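Local coordinates for protein guanylate kinase (Coxiella burnetii, PDB 3TR0) that catalyses the ATP-dependent phosphorylation of GMP to GDP, probably recycling GMP and, indirectly, cyclic GMP, at residues A[59-63]-A[81-85]; A[33-37]-A[98-103]; A[123-129]-A[155-159]. One frame throughout, in Å; residues are numbered along the deposited sequence.

Contact 1: A[59-63]-A[81-85]; sequences DETRF and RHYGT. With 5GP (guanosine-5'-monophosphate), chain D.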
loop_
_atom_site.group_PDB
_atom_site.type_symbol
_atom_site.label_atom_id
_atom_site.label_comp_id
_atom_site.label_asym_id
_atom_site.label_seq_id
_atom_site.Cartn_x
_atom_site.Cartn_y
_atom_site.Cartn_z
ATOM N N ASP A 59 13.466 -35.963 0.057
ATOM C CA ASP A 59 14.763 -36.191 -0.572
ATOM C C ASP A 59 14.795 -35.711 -2.021
ATOM O O ASP A 59 13.765 -35.327 -2.581
ATOM C CB ASP A 59 15.187 -37.663 -0.464
ATOM C CG ASP A 59 14.146 -38.626 -1.012
ATOM O OD1 ASP A 59 13.462 -38.293 -2.002
ATOM O OD2 ASP A 59 14.020 -39.734 -0.450
ATOM N N GLU A 60 15.985 -35.720 -2.613
ATOM C CA GLU A 60 16.176 -35.274 -3.993
ATOM C C GLU A 60 15.304 -36.043 -4.978
ATOM O O GLU A 60 14.769 -35.467 -5.924
ATOM C CB GLU A 60 17.642 -35.420 -4.406
ATOM C CG GLU A 60 18.475 -34.167 -4.240
ATOM C CD GLU A 60 19.812 -34.270 -4.951
ATOM O OE1 GLU A 60 20.091 -33.416 -5.818
ATOM O OE2 GLU A 60 20.580 -35.206 -4.644
ATOM N N THR A 61 15.183 -37.349 -4.762
ATOM C CA THR A 61 14.383 -38.194 -5.638
ATOM C C THR A 61 12.938 -37.715 -5.664
ATOM O O THR A 61 12.349 -37.534 -6.731
ATOM C CB THR A 61 14.422 -39.663 -5.185
ATOM O OG1 THR A 61 15.777 -40.130 -5.200
ATOM C CG2 THR A 61 13.580 -40.528 -6.112
ATOM N N ARG A 62 12.373 -37.507 -4.481
ATOM C CA ARG A 62 11.028 -36.954 -4.357
ATOM C C ARG A 62 10.912 -35.564 -4.984
ATOM O O ARG A 62 9.961 -35.280 -5.710
ATOM C CB ARG A 62 10.613 -36.892 -2.888
ATOM C CG ARG A 62 9.682 -38.004 -2.455
ATOM C CD ARG A 62 9.443 -37.961 -0.958
ATOM N NE ARG A 62 10.644 -38.309 -0.204
ATOM C CZ ARG A 62 10.701 -38.365 1.123
ATOM N NH1 ARG A 62 9.623 -38.091 1.845
ATOM N NH2 ARG A 62 11.836 -38.694 1.726
ATOM N N PHE A 63 11.878 -34.697 -4.697
ATOM C CA PHE A 63 11.821 -33.323 -5.189
ATOM C C PHE A 63 11.925 -33.280 -6.708
ATOM O O PHE A 63 11.158 -32.581 -7.372
ATOM C CB PHE A 63 12.927 -32.471 -4.564
ATOM C CG PHE A 63 12.693 -30.994 -4.687
ATOM C CD1 PHE A 63 12.897 -30.344 -5.894
ATOM C CD2 PHE A 63 12.265 -30.254 -3.598
ATOM C CE1 PHE A 63 12.678 -28.987 -6.011
ATOM C CE2 PHE A 63 12.042 -28.892 -3.712
ATOM C CZ PHE A 63 12.251 -28.260 -4.920
ATOM N N ARG A 81 20.898 -26.963 -2.495
ATOM C CA ARG A 81 19.698 -27.659 -2.045
ATOM C C ARG A 81 18.490 -27.153 -2.824
ATOM O O ARG A 81 18.548 -26.100 -3.463
ATOM C CB ARG A 81 19.481 -27.466 -0.543
ATOM C CG ARG A 81 20.619 -27.983 0.327
ATOM C CD ARG A 81 20.745 -29.496 0.253
ATOM N NE ARG A 81 21.816 -29.982 1.121
ATOM C CZ ARG A 81 22.127 -31.264 1.283
ATOM N NH1 ARG A 81 21.450 -32.202 0.637
ATOM N NH2 ARG A 81 23.118 -31.606 2.096
ATOM N N HIS A 82 17.398 -27.903 -2.770
ATOM C CA HIS A 82 16.218 -27.577 -3.553
ATOM C C HIS A 82 15.068 -27.143 -2.666
ATOM O O HIS A 82 14.841 -27.720 -1.602
ATOM C CB HIS A 82 15.804 -28.764 -4.424
ATOM C CG HIS A 82 16.822 -29.130 -5.457
ATOM N ND1 HIS A 82 17.056 -28.359 -6.575
ATOM C CD2 HIS A 82 17.672 -30.181 -5.540
ATOM C CE1 HIS A 82 18.006 -28.920 -7.304
ATOM N NE2 HIS A 82 18.396 -30.028 -6.697
ATOM N N TYR A 83 14.362 -26.109 -3.113
ATOM C CA TYR A 83 13.189 -25.586 -2.425
ATOM C C TYR A 83 12.099 -25.282 -3.452
ATOM O O TYR A 83 12.385 -24.807 -4.553
ATOM C CB TYR A 83 13.532 -24.280 -1.705
ATOM C CG TYR A 83 14.677 -24.355 -0.721
ATOM C CD1 TYR A 83 14.440 -24.320 0.647
ATOM C CD2 TYR A 83 15.992 -24.429 -1.156
ATOM C CE1 TYR A 83 15.480 -24.372 1.553
ATOM C CE2 TYR A 83 17.039 -24.486 -0.258
ATOM C CZ TYR A 83 16.777 -24.455 1.095
ATOM O OH TYR A 83 17.814 -24.507 1.997
ATOM N N GLY A 84 10.845 -25.524 -3.090
ATOM C CA GLY A 84 9.755 -25.233 -4.000
ATOM C C GLY A 84 8.423 -24.991 -3.323
ATOM O O GLY A 84 8.199 -25.425 -2.193
ATOM N N THR A 85 7.539 -24.291 -4.027
ATOM C CA THR A 85 6.195 -24.015 -3.543
ATOM C C THR A 85 5.200 -24.937 -4.233
ATOM O O THR A 85 4.985 -24.834 -5.440
ATOM C CB THR A 85 5.783 -22.554 -3.831
ATOM O OG1 THR A 85 6.658 -21.662 -3.131
ATOM C CG2 THR A 85 4.353 -22.301 -3.383
HETATM P P 5GP D . 16.688 -22.265 4.891
HETATM O O1P 5GP D . 15.514 -22.607 5.775
HETATM O O2P 5GP D . 17.498 -23.396 4.315
HETATM O O3P 5GP D . 17.587 -21.309 5.640
HETATM O "O5'" 5GP D . 16.200 -21.308 3.718
HETATM C "C5'" 5GP D . 17.035 -21.033 2.606
HETATM C "C4'" 5GP D . 16.409 -20.010 1.696
HETATM O "O4'" 5GP D . 15.680 -20.680 0.647
HETATM C "C3'" 5GP D . 15.366 -19.110 2.338
HETATM O "O3'" 5GP D . 15.936 -18.032 3.060
HETATM C "C2'" 5GP D . 14.516 -18.664 1.153
HETATM O "O2'" 5GP D . 15.104 -17.539 0.518
HETATM C "C1'" 5GP D . 14.628 -19.861 0.202
HETATM N N9 5GP D . 13.393 -20.663 0.155
HETATM C C8 5GP D . 12.767 -21.325 1.137
HETATM N N7 5GP D . 11.677 -21.941 0.614
HETATM C C5 5GP D . 11.637 -21.651 -0.709
HETATM C C6 5GP D . 10.785 -21.975 -1.759
HETATM O O6 5GP D . 9.775 -22.695 -1.575
HETATM N N1 5GP D . 11.055 -21.506 -2.984
HETATM C C2 5GP D . 12.123 -20.730 -3.219
HETATM N N2 5GP D . 12.383 -20.260 -4.462
HETATM N N3 5GP D . 12.962 -20.397 -2.222
HETATM C C4 5GP D . 12.731 -20.855 -0.975
#
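In the GMP-binding region of guanylate kinase, the first turn of helix 60-69 packs Phe-63 onto His-82 of strand 81-86, on the side of the strand turned from the nucleotide. The Phe-63 ring reaches across because CG lies opposite the backbone N (chi1 -163°). His-82 CB then sits over the middle of one ring face, 3.5 Å from the centroid of the Phe-63 ring and 9° off its normal, which meets the criteria for a CH-pi contact. The two rings themselves hardly overlap: the planes lie 29° apart and the centroids 5.3 Å apart, with a marked offset. At the rim of the Phe-63 ring, CZ comes within 3.3 Å of Tyr-83 C, and Gly-84 N lies at the ring edge, where the absence of a side chain lets the ring approach the backbone. Farther out, Glu-60 OE1 approaches the edge of the imidazole but stays 3.9 Å from His-82 NE2, too far for a bond. The helix start is fixed internally by the N-cap Asp-59, whose OD1 accepts from Arg-62 N at 2.8 Å. Phe-72 stacks on Phe-63 from strand 72-78. Pointing the other way, Tyr-83 donates from OH to GMP O2P at 2.6 Å, while the nucleotide O4' stands over the centre of its ring. Strand 81-86 thus carries a nonpolar helix contact on one side and nucleotide contacts on the other, a phosphate hydrogen bond together with packing on base and ribose; were the imidazole protonated, Glu-60 could attract it only at a distance.

Contact 2: A[33-37]-A[98-103]; sequences EIKIS and RDVLLE. With 5GP (guanosine-5'-monophosphate), chain D.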
loop_
_atom_site.group_PDB
_atom_site.type_symbol
_atom_site.label_atom_id
_atom_site.label_comp_id
_atom_site.label_asym_id
_atom_site.label_seq_id
_atom_site.Cartn_x
_atom_site.Cartn_y
_atom_site.Cartn_z
ATOM N N GLU A 33 -7.304 -14.098 7.367
ATOM C CA GLU A 33 -7.460 -14.449 5.958
ATOM C C GLU A 33 -6.150 -14.411 5.174
ATOM O O GLU A 33 -6.118 -14.008 4.012
ATOM C CB GLU A 33 -8.513 -13.552 5.298
ATOM C CG GLU A 33 -9.886 -13.654 5.946
ATOM C CD GLU A 33 -10.916 -12.759 5.281
ATOM O OE1 GLU A 33 -11.756 -13.286 4.521
ATOM O OE2 GLU A 33 -10.888 -11.533 5.522
ATOM N N ILE A 34 -5.073 -14.841 5.820
ATOM C CA ILE A 34 -3.781 -14.942 5.159
ATOM C C ILE A 34 -3.011 -16.114 5.755
ATOM O O ILE A 34 -2.961 -16.282 6.972
ATOM C CB ILE A 34 -2.982 -13.613 5.260
ATOM C CG1 ILE A 34 -1.701 -13.676 4.425
ATOM C CG2 ILE A 34 -2.678 -13.271 6.707
ATOM C CD1 ILE A 34 -1.036 -12.317 4.226
ATOM N N LYS A 35 -2.441 -16.944 4.891
ATOM C CA LYS A 35 -1.726 -18.129 5.349
ATOM C C LYS A 35 -0.358 -18.247 4.695
ATOM O O LYS A 35 -0.144 -17.759 3.584
ATOM C CB LYS A 35 -2.561 -19.383 5.086
ATOM C CG LYS A 35 -3.981 -19.274 5.624
ATOM C CD LYS A 35 -4.336 -20.414 6.560
ATOM C CE LYS A 35 -4.897 -21.602 5.800
ATOM N NZ LYS A 35 -5.462 -22.627 6.723
ATOM N N ILE A 36 0.565 -18.897 5.394
ATOM C CA ILE A 36 1.915 -19.083 4.893
ATOM C C ILE A 36 2.051 -20.401 4.153
ATOM O O ILE A 36 1.718 -21.459 4.688
ATOM C CB ILE A 36 2.949 -19.078 6.039
ATOM C CG1 ILE A 36 2.819 -17.808 6.880
ATOM C CG2 ILE A 36 4.351 -19.204 5.479
ATOM C CD1 ILE A 36 3.627 -17.848 8.165
ATOM N N SER A 37 2.540 -20.341 2.922
ATOM C CA SER A 37 2.846 -21.562 2.183
ATOM C C SER A 37 4.022 -22.281 2.828
ATOM O O SER A 37 5.088 -21.694 3.021
ATOM C CB SER A 37 3.164 -21.246 0.723
ATOM O OG SER A 37 3.586 -22.404 0.028
ATOM N N ARG A 98 -8.323 -16.548 0.576
ATOM C CA ARG A 98 -7.233 -16.264 1.506
ATOM C C ARG A 98 -5.977 -15.844 0.755
ATOM O O ARG A 98 -5.568 -16.502 -0.203
ATOM C CB ARG A 98 -6.898 -17.501 2.346
ATOM C CG ARG A 98 -8.031 -18.046 3.188
ATOM C CD ARG A 98 -7.529 -19.192 4.060
ATOM N NE ARG A 98 -8.613 -19.880 4.749
ATOM C CZ ARG A 98 -9.201 -20.981 4.296
ATOM N NH1 ARG A 98 -8.804 -21.522 3.153
ATOM N NH2 ARG A 98 -10.182 -21.544 4.989
ATOM N N ASP A 99 -5.364 -14.749 1.193
ATOM C CA ASP A 99 -4.075 -14.341 0.662
ATOM C C ASP A 99 -3.026 -15.354 1.087
ATOM O O ASP A 99 -3.196 -16.052 2.084
ATOM C CB ASP A 99 -3.708 -12.943 1.159
ATOM C CG ASP A 99 -4.725 -11.904 0.741
ATOM O OD1 ASP A 99 -4.850 -11.669 -0.480
ATOM O OD2 ASP A 99 -5.408 -11.339 1.623
ATOM N N VAL A 100 -1.949 -15.445 0.321
ATOM C CA VAL A 100 -0.907 -16.416 0.621
ATOM C C VAL A 100 0.437 -15.728 0.720
ATOM O O VAL A 100 0.797 -14.924 -0.137
ATOM C CB VAL A 100 -0.821 -17.506 -0.450
ATOM C CG1 VAL A 100 0.399 -18.399 -0.200
ATOM C CG2 VAL A 100 -2.104 -18.339 -0.466
ATOM N N LEU A 101 1.170 -16.049 1.778
ATOM C CA LEU A 101 2.525 -15.551 1.954
ATOM C C LEU A 101 3.518 -16.565 1.420
ATOM O O LEU A 101 3.460 -17.744 1.773
ATOM C CB LEU A 101 2.798 -15.287 3.430
ATOM C CG LEU A 101 2.105 -14.042 3.978
ATOM C CD1 LEU A 101 1.920 -14.139 5.477
ATOM C CD2 LEU A 101 2.907 -12.811 3.607
ATOM N N LEU A 102 4.419 -16.108 0.560
ATOM C CA LEU A 102 5.461 -16.975 0.021
ATOM C C LEU A 102 6.827 -16.504 0.506
ATOM O O LEU A 102 7.312 -15.447 0.099
ATOM C CB LEU A 102 5.420 -16.983 -1.509
ATOM C CG LEU A 102 4.112 -17.440 -2.173
ATOM C CD1 LEU A 102 4.161 -17.213 -3.678
ATOM C CD2 LEU A 102 3.845 -18.891 -1.859
ATOM N N GLU A 103 7.438 -17.282 1.393
ATOM C CA GLU A 103 8.784 -16.975 1.858
ATOM C C GLU A 103 9.753 -17.671 0.927
ATOM O O GLU A 103 10.115 -18.825 1.155
ATOM C CB GLU A 103 8.991 -17.489 3.279
ATOM C CG GLU A 103 8.067 -16.893 4.313
ATOM C CD GLU A 103 8.287 -17.497 5.688
ATOM O OE1 GLU A 103 7.992 -18.698 5.864
ATOM O OE2 GLU A 103 8.767 -16.777 6.587
HETATM P P 5GP D . 16.688 -22.265 4.891
HETATM O O1P 5GP D . 15.514 -22.607 5.775
HETATM O O2P 5GP D . 17.498 -23.396 4.315
HETATM O O3P 5GP D . 17.587 -21.309 5.640
HETATM O "O5'" 5GP D . 16.200 -21.308 3.718
HETATM C "C5'" 5GP D . 17.035 -21.033 2.606
HETATM C "C4'" 5GP D . 16.409 -20.010 1.696
HETATM O "O4'" 5GP D . 15.680 -20.680 0.647
HETATM C "C3'" 5GP D . 15.366 -19.110 2.338
HETATM O "O3'" 5GP D . 15.936 -18.032 3.060
HETATM C "C2'" 5GP D . 14.516 -18.664 1.153
HETATM O "O2'" 5GP D . 15.104 -17.539 0.518
HETATM C "C1'" 5GP D . 14.628 -19.861 0.202
HETATM N N9 5GP D . 13.393 -20.663 0.155
HETATM C C8 5GP D . 12.767 -21.325 1.137
HETATM N N7 5GP D . 11.677 -21.941 0.614
HETATM C C5 5GP D . 11.637 -21.651 -0.709
HETATM C C6 5GP D . 10.785 -21.975 -1.759
HETATM O O6 5GP D . 9.775 -22.695 -1.575
HETATM N N1 5GP D . 11.055 -21.506 -2.984
HETATM C C2 5GP D . 12.123 -20.730 -3.219
HETATM N N2 5GP D . 12.383 -20.260 -4.462
HETATM N N3 5GP D . 12.962 -20.397 -2.222
HETATM C C4 5GP D . 12.731 -20.855 -0.975
HETATM O O HOH W 1 6.601 -20.017 1.492
HETATM O O HOH W 2 7.341 -20.974 4.718
#
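Ile-34 has CG1 opposite the backbone N (chi1 -173°) and an extended chi2, which carries CD1 along the sheet to Leu-101 CG at 3.6 Å; Ile-36 instead swings CG1 to the side of its backbone N (chi1 -55°) and meets Leu-101 CD1 at 4.0 Å. Leu-101 is therefore held between two isoleucines of the neighbouring strand. These strands, 34-36 and 99-103, are the outermost pair at one margin of the five-stranded parallel sheet, order 2-3-1-4-5, of the P-loop NTPase fold. Their directions differ by 28°, and the bridges pair Ile-34 with Asp-99, Lys-35 with Val-100 and Ile-36 with Leu-101. Four backbone bonds document the parallel register, passing back and forth between the strands: Asp-99 N to Glu-33 O, Lys-35 N to Asp-99 O, Leu-101 N to Lys-35 O at 2.8 Å, and Ser-37 N to Leu-101 O at 3.0 Å. Helix 20-30 backs the face of Ile-36 and Leu-101, whereas helix 87-95 touches Lys-35 and Val-100 on the reverse face. There the methylenes of Lys-35 and Arg-98 lie against each other, CG to CD at 3.9 Å, bringing two like charges fairly near without contact. The carboxylate of Asp-99 is satisfied outside the pair, by Asn-8 N and by a salt bridge to Arg-188. Past the last bridge the strands part, and two waters fill in: one donates to Ser-37 O and accepts from Glu-103 N at 2.9 Å, while the other donates both to Ser-37 O and, at 2.6 Å, to Glu-103 OE1.

Contact 3: A[123-129]-A[155-159]; sequences FILPPSI and REEMA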
loop_
_atom_site.group_PDB
_atom_site.type_symbol
_atom_site.label_atom_id
_atom_site.label_comp_id
_atom_site.label_asym_id
_atom_site.label_seq_id
_atom_site.Cartn_x
_atom_site.Cartn_y
_atom_site.Cartn_z
ATOM N N PHE A 123 10.984 -6.986 0.287
ATOM C CA PHE A 123 12.328 -7.412 0.654
ATOM C C PHE A 123 12.667 -6.933 2.061
ATOM O O PHE A 123 12.563 -5.746 2.362
ATOM C CB PHE A 123 13.365 -6.895 -0.349
ATOM C CG PHE A 123 14.655 -7.672 -0.336
ATOM C CD1 PHE A 123 14.876 -8.683 -1.258
ATOM C CD2 PHE A 123 15.630 -7.407 0.607
ATOM C CE1 PHE A 123 16.057 -9.407 -1.252
ATOM C CE2 PHE A 123 16.811 -8.130 0.623
ATOM C CZ PHE A 123 17.019 -9.134 -0.305
ATOM N N ILE A 124 13.068 -7.859 2.926
ATOM C CA ILE A 124 13.434 -7.507 4.286
ATOM C C ILE A 124 14.937 -7.274 4.384
ATOM O O ILE A 124 15.731 -8.161 4.068
ATOM C CB ILE A 124 13.042 -8.614 5.287
ATOM C CG1 ILE A 124 11.574 -9.010 5.115
ATOM C CG2 ILE A 124 13.320 -8.165 6.711
ATOM C CD1 ILE A 124 10.607 -7.888 5.365
ATOM N N LEU A 125 15.318 -6.076 4.817
ATOM C CA LEU A 125 16.723 -5.713 4.961
ATOM C C LEU A 125 17.149 -5.783 6.416
ATOM O O LEU A 125 16.393 -5.402 7.308
ATOM C CB LEU A 125 16.955 -4.288 4.450
ATOM C CG LEU A 125 16.684 -4.032 2.970
ATOM C CD1 LEU A 125 16.607 -2.528 2.699
ATOM C CD2 LEU A 125 17.754 -4.688 2.125
ATOM N N PRO A 126 18.374 -6.269 6.667
ATOM C CA PRO A 126 18.934 -6.195 8.015
ATOM C C PRO A 126 19.422 -4.774 8.250
ATOM O O PRO A 126 19.633 -4.052 7.279
ATOM C CB PRO A 126 20.128 -7.154 7.943
ATOM C CG PRO A 126 20.583 -7.053 6.526
ATOM C CD PRO A 126 19.320 -6.856 5.702
ATOM N N PRO A 127 19.586 -4.368 9.518
ATOM C CA PRO A 127 20.090 -3.023 9.814
ATOM C C PRO A 127 21.601 -2.923 9.583
ATOM O O PRO A 127 22.161 -1.825 9.567
ATOM C CB PRO A 127 19.744 -2.841 11.293
ATOM C CG PRO A 127 19.717 -4.227 11.842
ATOM C CD PRO A 127 19.191 -5.097 10.736
ATOM N N SER A 128 22.244 -4.070 9.392
ATOM C CA SER A 128 23.673 -4.116 9.100
ATOM C C SER A 128 24.074 -5.525 8.688
ATOM O O SER A 128 23.352 -6.486 8.954
ATOM C CB SER A 128 24.483 -3.684 10.322
ATOM O OG SER A 128 24.360 -4.631 11.371
ATOM N N ILE A 129 25.227 -5.649 8.037
ATOM C CA ILE A 129 25.758 -6.960 7.696
ATOM C C ILE A 129 26.072 -7.732 8.972
ATOM O O ILE A 129 25.890 -8.945 9.036
ATOM C CB ILE A 129 27.033 -6.864 6.838
ATOM C CG1 ILE A 129 26.697 -6.372 5.432
ATOM C CG2 ILE A 129 27.721 -8.218 6.758
ATOM C CD1 ILE A 129 25.869 -7.350 4.628
ATOM N N ARG A 155 24.816 -11.260 0.443
ATOM C CA ARG A 155 25.097 -10.028 -0.281
ATOM C C ARG A 155 24.601 -10.113 -1.718
ATOM O O ARG A 155 24.215 -9.107 -2.310
ATOM C CB ARG A 155 26.591 -9.709 -0.257
ATOM C CG ARG A 155 27.089 -9.202 1.080
ATOM C CD ARG A 155 28.390 -8.435 0.922
ATOM N NE ARG A 155 28.662 -7.585 2.077
ATOM C CZ ARG A 155 29.634 -6.681 2.126
ATOM N NH1 ARG A 155 30.431 -6.503 1.081
ATOM N NH2 ARG A 155 29.806 -5.951 3.220
ATOM N N GLU A 156 24.617 -11.319 -2.274
ATOM C CA GLU A 156 24.135 -11.543 -3.629
ATOM C C GLU A 156 22.614 -11.537 -3.656
ATOM O O GLU A 156 22.001 -11.072 -4.618
ATOM C CB GLU A 156 24.666 -12.870 -4.174
ATOM C CG GLU A 156 26.181 -12.949 -4.244
ATOM C CD GLU A 156 26.669 -14.293 -4.744
ATOM O OE1 GLU A 156 25.832 -15.205 -4.916
ATOM O OE2 GLU A 156 27.890 -14.440 -4.967
ATOM N N GLU A 157 22.006 -12.063 -2.597
ATOM C CA GLU A 157 20.560 -11.997 -2.450
ATOM C C GLU A 157 20.142 -10.534 -2.355
ATOM O O GLU A 157 19.174 -10.113 -2.981
ATOM C CB GLU A 157 20.103 -12.755 -1.200
ATOM C CG GLU A 157 18.585 -12.792 -1.000
ATOM C CD GLU A 157 17.916 -13.919 -1.772
ATOM O OE1 GLU A 157 18.641 -14.733 -2.381
ATOM O OE2 GLU A 157 16.666 -13.996 -1.766
HETATM N N MSE A 158 20.887 -9.755 -1.575
HETATM C CA MSE A 158 20.516 -8.360 -1.339
HETATM C C MSE A 158 20.687 -7.473 -2.572
HETATM O O MSE A 158 19.989 -6.475 -2.718
HETATM C CB MSE A 158 21.271 -7.788 -0.138
HETATM C CG MSE A 158 20.535 -7.991 1.176
HETATM SE SE MSE A 158 21.529 -7.345 2.708
HETATM C CE MSE A 158 23.099 -8.490 2.546
ATOM N N ALA A 159 21.602 -7.844 -3.460
ATOM C CA ALA A 159 21.791 -7.098 -4.699
ATOM C C ALA A 159 20.540 -7.149 -5.573
ATOM O O ALA A 159 20.388 -6.349 -6.497
ATOM C CB ALA A 159 22.991 -7.630 -5.461
#
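Leu-125, the last residue of strand 120-125, lies nearest Met-158 in the final turn of helix 147-158, with their CA atoms 7.8 Å apart; past the strand the chain turns through Pro-126 and Pro-127, and Ile-129 comes opposite Arg-155 at a CA separation of 8.6 Å. Such spacing leaves room for side chains between the backbones, and the selenomethionine Met-158 occupies it. Its chain runs straight through chi2 and then bends at chi3 (-61°), so that successive atoms find different partners. Met-158 CG meets the Phe-123 ring at CE2, 3.8 Å away, the two side chains crossing at about a right angle. Met-158 SE rests on the Pro-126 ring, 3.8 Å from CD, and the terminal CE of Met-158 turns to Ile-129 CD1 at 3.6 Å. Phe-123 also reaches the helix backbone, its CZ lying 3.6 Å from Glu-157 O. At the outer margin, Ile-129 CD1 sits at the edge of the Arg-155 guanidinium, 3.8 Å from NE, a nonpolar group against the rim of a charged one. Ser-128 caps the following helix, 129-137, through OG to Ala-131 N. Leu-132 of that helix touches both Pro-126 and Met-158, and Phe-123 meets Phe-164 edge-to-face and lies on Pro-15 of the predicted ATP-binding loop. Leu-205 of the second subunit packs on Ile-129, Arg-155 and Met-158, placing the contact between strand 120-125, helices 129-137 and 147-158, and the dimer partner.

Contacts 1 and 2 adjoin: Thr-85 CG2 packs against Ser-37 OG at 3.5 Å, and both contacts reach GMP, although they belong to different sheets, the mixed one and the parallel one. Contact 3 shares the parallel sheet with contact 2, but their centres lie 23 Å apart. Contact 2, nearest the centre of the chain, relies on backbone hydrogen bonds between strands, with polar and charged groups toward its margin. Contacts 1 and 3 instead join a helix to a strand or its extension through side-chain packing: an aromatic ring in the mostly buried contact 1, selenomethionine in contact 3. Contacts 2 and 3 are partly buried, each running from buried side chains to exposed ones; contact 3 also meets the second subunit.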